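Local coordinates for Pcza361.24 (Amycolatopsis orientalis, PDB 3G2M), which probably transfers a methyl group from S-adenosyl-L-methionine to an amino nitrogen of glycopeptide antibiotics during their biosynthesis, at residues A[85-90]-A[149-154]; A[186-191]-A[285-290]. All blocks are in the same frame, centred on the assembly; numbering follows the deposited sequence.

Contact 1: A[85-90]-A[149-154]; sequences PVLELA and KRFGTV
Phe151 meets Leu87 because its CG is turned anti to its own carbonyl carbon (chi1 -58°), which sets the ring over Leu87 CB on the neighbouring strand. The result is a CH-pi contact: Leu87 CB stands 3.6 Å from the centroid of the Phe151 ring, almost on the ring normal. With CG of Leu87 anti to the backbone N (chi1 176°), its outer branch is carried on along the ring, and Leu87 CD2 also reaches Phe151 CD2 and, at 3.9 Å, Phe151 CE2, the two side chains meeting at about a right angle. Pro85 comes to the ring differently, with its carbonyl oxygen at the edge near Phe151 CD1. Beyond it, the extended chain of Lys149 crosses the pyrrolidine ring, bringing CE and NZ against Pro85 CB and CG.

The contact lies at the beginning of strand 86-89 and, after the corner at Gly152, of its parallel neighbour, in the Rossmann-like sheet of class I methyltransferases. Here the two strands are joined by a backbone bond from Leu87 N to Thr153 O, 2.9 Å long and fairly straight. It is continued by a bond between Leu87 and Val155. Weaker CA-H...O contacts flank it, from Val86 CA to Thr153 O and from Val154 CA to Leu87 O.

Around Gly152, water replaces direct pairing. Pro85 O accepts from two waters: one also receives the N-H of Gly152, at 2.8 Å, and the other is hydrogen-bonded to Thr153 OG1. On the Val86 side of the sheet, both methyls of Val86 pack on Thr153. On the Leu87 side, Leu89 CD1 touches Val154 CG1 at 3.8 Å, and Val176 of helix 166-179 packs on both residues; Leu89 also lies near Met142, which binds S-adenosyl-L-methionine.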
loop_
_atom_site.group_PDB
_atom_site.type_symbol
_atom_site.label_atom_id
_atom_site.label_comp_id
_atom_site.label_asym_id
_atom_site.label_seq_id
_atom_site.Cartn_x
_atom_site.Cartn_y
_atom_site.Cartn_z
ATOM N N PRO A 85 -1.320 -21.556 25.950
ATOM C CA PRO A 85 -0.629 -21.559 24.660
ATOM C C PRO A 85 -0.762 -20.260 23.858
ATOM O O PRO A 85 -1.792 -19.582 23.917
ATOM C CB PRO A 85 -1.302 -22.714 23.911
ATOM C CG PRO A 85 -1.764 -23.630 25.004
ATOM C CD PRO A 85 -2.249 -22.696 26.064
ATOM N N VAL A 86 0.295 -19.938 23.118
ATOM C CA VAL A 86 0.344 -18.749 22.262
ATOM C C VAL A 86 0.423 -19.196 20.803
ATOM O O VAL A 86 1.178 -20.102 20.472
ATOM C CB VAL A 86 1.566 -17.852 22.617
ATOM C CG1 VAL A 86 1.655 -16.631 21.703
ATOM C CG2 VAL A 86 1.511 -17.411 24.087
ATOM N N LEU A 87 -0.365 -18.566 19.935
ATOM C CA LEU A 87 -0.255 -18.810 18.509
ATOM C C LEU A 87 0.652 -17.754 17.874
ATOM O O LEU A 87 0.367 -16.562 17.950
ATOM C CB LEU A 87 -1.644 -18.810 17.857
ATOM C CG LEU A 87 -1.726 -18.969 16.338
ATOM C CD1 LEU A 87 -1.149 -20.313 15.873
ATOM C CD2 LEU A 87 -3.168 -18.809 15.889
ATOM N N GLU A 88 1.758 -18.189 17.281
ATOM C CA GLU A 88 2.632 -17.273 16.546
ATOM C C GLU A 88 2.453 -17.464 15.041
ATOM O O GLU A 88 2.703 -18.542 14.512
ATOM C CB GLU A 88 4.101 -17.444 16.939
ATOM C CG GLU A 88 5.027 -16.435 16.258
ATOM C CD GLU A 88 6.500 -16.764 16.393
ATOM O OE1 GLU A 88 6.856 -17.671 17.175
ATOM O OE2 GLU A 88 7.312 -16.100 15.716
ATOM N N LEU A 89 2.017 -16.402 14.367
ATOM C CA LEU A 89 1.738 -16.452 12.930
ATOM C C LEU A 89 2.985 -16.122 12.139
ATOM O O LEU A 89 3.716 -15.184 12.483
ATOM C CB LEU A 89 0.611 -15.480 12.548
ATOM C CG LEU A 89 -0.690 -15.600 13.340
ATOM C CD1 LEU A 89 -1.626 -14.423 13.051
ATOM C CD2 LEU A 89 -1.394 -16.931 13.071
ATOM N N ALA A 90 3.199 -16.890 11.070
ATOM C CA ALA A 90 4.341 -16.732 10.169
ATOM C C ALA A 90 5.651 -16.775 10.953
ATOM O O ALA A 90 6.465 -15.848 10.886
ATOM C CB ALA A 90 4.211 -15.440 9.340
ATOM N N LYS A 149 -8.281 -25.247 17.424
ATOM C CA LYS A 149 -7.811 -24.708 18.691
ATOM C C LYS A 149 -8.028 -23.197 18.728
ATOM O O LYS A 149 -7.931 -22.525 17.702
ATOM C CB LYS A 149 -6.323 -25.034 18.877
ATOM C CG LYS A 149 -5.779 -24.783 20.282
ATOM C CD LYS A 149 -4.503 -25.580 20.530
ATOM C CE LYS A 149 -3.887 -25.224 21.877
ATOM N NZ LYS A 149 -2.747 -26.122 22.229
ATOM N N ARG A 150 -8.341 -22.675 19.911
ATOM C CA ARG A 150 -8.337 -21.225 20.146
ATOM C C ARG A 150 -7.263 -20.880 21.176
ATOM O O ARG A 150 -6.786 -21.758 21.884
ATOM C CB ARG A 150 -9.719 -20.713 20.563
ATOM C CG ARG A 150 -10.724 -20.730 19.422
ATOM C CD ARG A 150 -12.055 -20.078 19.782
ATOM N NE ARG A 150 -13.127 -20.668 18.983
ATOM C CZ ARG A 150 -13.833 -20.038 18.047
ATOM N NH1 ARG A 150 -13.625 -18.756 17.778
ATOM N NH2 ARG A 150 -14.773 -20.699 17.388
ATOM N N PHE A 151 -6.870 -19.610 21.237
ATOM C CA PHE A 151 -5.703 -19.204 22.023
ATOM C C PHE A 151 -5.975 -17.935 22.813
ATOM O O PHE A 151 -6.747 -17.079 22.382
ATOM C CB PHE A 151 -4.488 -18.975 21.112
ATOM C CG PHE A 151 -4.095 -20.172 20.292
ATOM C CD1 PHE A 151 -3.031 -20.970 20.679
ATOM C CD2 PHE A 151 -4.774 -20.487 19.118
ATOM C CE1 PHE A 151 -2.655 -22.077 19.926
ATOM C CE2 PHE A 151 -4.411 -21.589 18.361
ATOM C CZ PHE A 151 -3.344 -22.384 18.762
ATOM N N GLY A 152 -5.333 -17.813 23.971
ATOM C CA GLY A 152 -5.448 -16.602 24.781
ATOM C C GLY A 152 -4.600 -15.466 24.237
ATOM O O GLY A 152 -4.856 -14.302 24.536
ATOM N N THR A 153 -3.588 -15.817 23.442
ATOM C CA THR A 153 -2.640 -14.866 22.855
ATOM C C THR A 153 -2.301 -15.278 21.423
ATOM O O THR A 153 -1.971 -16.435 21.167
ATOM C CB THR A 153 -1.319 -14.799 23.670
ATOM O OG1 THR A 153 -1.613 -14.612 25.059
ATOM C CG2 THR A 153 -0.431 -13.647 23.192
ATOM N N VAL A 154 -2.401 -14.325 20.497
ATOM C CA VAL A 154 -1.953 -14.513 19.120
ATOM C C VAL A 154 -0.990 -13.375 18.762
ATOM O O VAL A 154 -1.290 -12.211 19.000
ATOM C CB VAL A 154 -3.142 -14.564 18.112
ATOM C CG1 VAL A 154 -2.628 -14.696 16.669
ATOM C CG2 VAL A 154 -4.094 -15.717 18.435
HETATM O O HOH W 1 -2.222 -17.325 25.904
HETATM O O HOH W 2 -4.210 -20.050 25.268
#

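Contact 2: A[186-191]-A[285-290]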
loop_
_atom_site.group_PDB
_atom_site.type_symbol
_atom_site.label_atom_id
_atom_site.label_comp_id
_atom_site.label_asym_id
_atom_site.label_seq_id
_atom_site.Cartn_x
_atom_site.Cartn_y
_atom_site.Cartn_z
ATOM N N PHE A 186 -4.537 -10.060 20.676
ATOM C CA PHE A 186 -3.791 -10.088 19.429
ATOM C C PHE A 186 -2.688 -9.045 19.541
ATOM O O PHE A 186 -2.965 -7.855 19.682
ATOM C CB PHE A 186 -4.738 -9.767 18.261
ATOM C CG PHE A 186 -4.095 -9.828 16.896
ATOM C CD1 PHE A 186 -2.946 -10.592 16.662
ATOM C CD2 PHE A 186 -4.676 -9.149 15.822
ATOM C CE1 PHE A 186 -2.371 -10.649 15.397
ATOM C CE2 PHE A 186 -4.111 -9.212 14.544
ATOM C CZ PHE A 186 -2.962 -9.953 14.331
ATOM N N LEU A 187 -1.439 -9.498 19.507
ATOM C CA LEU A 187 -0.294 -8.596 19.628
ATOM C C LEU A 187 0.443 -8.513 18.313
ATOM O O LEU A 187 0.728 -9.536 17.691
ATOM C CB LEU A 187 0.681 -9.067 20.716
ATOM C CG LEU A 187 0.347 -9.093 22.214
ATOM C CD1 LEU A 187 0.132 -7.713 22.777
ATOM C CD2 LEU A 187 -0.832 -9.974 22.549
ATOM N N LEU A 188 0.757 -7.290 17.898
ATOM C CA LEU A 188 1.500 -7.066 16.664
ATOM C C LEU A 188 2.685 -6.136 16.912
ATOM O O LEU A 188 2.574 -5.176 17.668
ATOM C CB LEU A 188 0.598 -6.440 15.586
ATOM C CG LEU A 188 -0.825 -6.931 15.308
ATOM C CD1 LEU A 188 -1.837 -6.241 16.214
ATOM C CD2 LEU A 188 -1.177 -6.645 13.840
ATOM N N SER A 189 3.822 -6.436 16.296
ATOM C CA SER A 189 4.879 -5.442 16.170
ATOM C C SER A 189 4.803 -4.857 14.769
ATOM O O SER A 189 4.446 -5.562 13.820
ATOM C CB SER A 189 6.255 -6.038 16.438
ATOM O OG SER A 189 6.637 -6.943 15.420
ATOM N N LEU A 190 5.111 -3.567 14.650
ATOM C CA LEU A 190 5.036 -2.858 13.375
ATOM C C LEU A 190 6.174 -1.863 13.294
ATOM O O LEU A 190 6.283 -0.988 14.153
ATOM C CB LEU A 190 3.705 -2.098 13.242
ATOM C CG LEU A 190 2.396 -2.909 13.323
ATOM C CD1 LEU A 190 1.193 -2.007 13.559
ATOM C CD2 LEU A 190 2.196 -3.757 12.086
ATOM N N ALA A 191 7.002 -1.994 12.262
ATOM C CA ALA A 191 8.075 -1.034 12.001
ATOM C C ALA A 191 7.504 0.359 11.724
ATOM O O ALA A 191 6.485 0.492 11.038
ATOM C CB ALA A 191 8.935 -1.502 10.843
ATOM N N VAL A 285 6.464 -0.315 16.863
ATOM C CA VAL A 285 5.311 -0.135 17.741
ATOM C C VAL A 285 4.730 -1.510 18.115
ATOM O O VAL A 285 4.518 -2.361 17.239
ATOM C CB VAL A 285 4.217 0.761 17.067
ATOM C CG1 VAL A 285 2.999 0.918 17.962
ATOM C CG2 VAL A 285 4.778 2.130 16.731
ATOM N N LEU A 286 4.514 -1.728 19.413
ATOM C CA LEU A 286 3.806 -2.912 19.886
ATOM C C LEU A 286 2.338 -2.569 20.096
ATOM O O LEU A 286 1.992 -1.783 20.983
ATOM C CB LEU A 286 4.426 -3.468 21.181
ATOM C CG LEU A 286 4.372 -4.984 21.457
ATOM C CD1 LEU A 286 2.941 -5.508 21.601
ATOM C CD2 LEU A 286 5.150 -5.815 20.421
ATOM N N VAL A 287 1.488 -3.178 19.273
ATOM C CA VAL A 287 0.048 -2.906 19.259
ATOM C C VAL A 287 -0.689 -4.046 19.959
ATOM O O VAL A 287 -0.424 -5.217 19.689
ATOM C CB VAL A 287 -0.471 -2.735 17.797
ATOM C CG1 VAL A 287 -2.000 -2.665 17.734
ATOM C CG2 VAL A 287 0.149 -1.499 17.139
ATOM N N GLU A 288 -1.591 -3.702 20.878
ATOM C CA GLU A 288 -2.441 -4.695 21.547
ATOM C C GLU A 288 -3.883 -4.508 21.105
ATOM O O GLU A 288 -4.424 -3.397 21.184
ATOM C CB GLU A 288 -2.376 -4.546 23.066
ATOM C CG GLU A 288 -1.020 -4.828 23.681
ATOM C CD GLU A 288 -0.917 -4.288 25.081
ATOM O OE1 GLU A 288 -1.718 -4.732 25.939
ATOM O OE2 GLU A 288 -0.050 -3.413 25.316
ATOM N N ALA A 289 -4.510 -5.593 20.660
ATOM C CA ALA A 289 -5.893 -5.525 20.197
ATOM C C ALA A 289 -6.731 -6.654 20.771
ATOM O O ALA A 289 -6.254 -7.781 20.935
ATOM C CB ALA A 289 -5.959 -5.532 18.671
ATOM N N VAL A 290 -7.987 -6.337 21.067
ATOM C CA VAL A 290 -8.938 -7.314 21.601
ATOM C C VAL A 290 -10.296 -7.168 20.915
ATOM O O VAL A 290 -10.584 -6.135 20.311
ATOM C CB VAL A 290 -9.119 -7.165 23.141
ATOM C CG1 VAL A 290 -7.797 -7.416 23.877
ATOM C CG2 VAL A 290 -9.699 -5.784 23.504
#
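Six backbone hydrogen bonds form the frame of the pairing between 186-191 and 285-290, two each for Phe186 with Ala289, Leu188 with Val287 and Leu190 with Val285. The central pair is regular, Val287 N lying 2.8 Å from Leu188 O in a bond of 173°. At the Leu190 end the bonds stay short but bend, Leu190 N to Val285 O falling to 137°. CA-H...O contacts fill the non-hydrogen-bonded positions, among them Ser189 CA to Val285 O at 3.3 Å.

In the sheet as a whole, 284-290 is the last strand in sequence, inserted antiparallel between 184-191 and the edge strand 267-274: the reversed strand characteristic of class I methyltransferases.

Apolar packing differs between the two faces. On one, Val287 splits its methyls: CG1 meets Leu188 CD1 at 3.9 Å, while CG2 meets Leu190 CD1 at 3.8 Å; Leu261 and Val257 of helix 254-263 pack onto Leu188 and Leu190. On the other, Leu187 has CG anti to its carbonyl carbon (chi1 -67°), a turn that helps bring CD1 to Leu286 CD1; the Glu288 side chain runs alongside Leu187.

The polar groups of this second face find their partners beyond the two strands. Glu288 OE1 forms a salt bridge with Lys185, and Ser189 OG is hydrogen-bonded to Glu71 and to the N-H of Ser158, next to the cofactor-binding Ser157.

Both contacts belong to one seven-stranded sheet and are buried, but contact 1 runs out to the surface at its start, where Lys149 is exposed and waters enter, whereas every touching residue of contact 2 is buried. They are joined through neighbouring strands 151-156 and 184-191: Val154 O lies 2.8 Å from Leu187 N, a probable hydrogen bond, and Thr153 CG2 packs on Leu187 CD2. Contact 1 is parallel, with one direct backbone bond between the segments and a CH-pi contact on a phenylalanine face; contact 2 is antiparallel, with a full ladder and aliphatic packing. Each approaches the cofactor site, through Leu89 and Ser189 respectively.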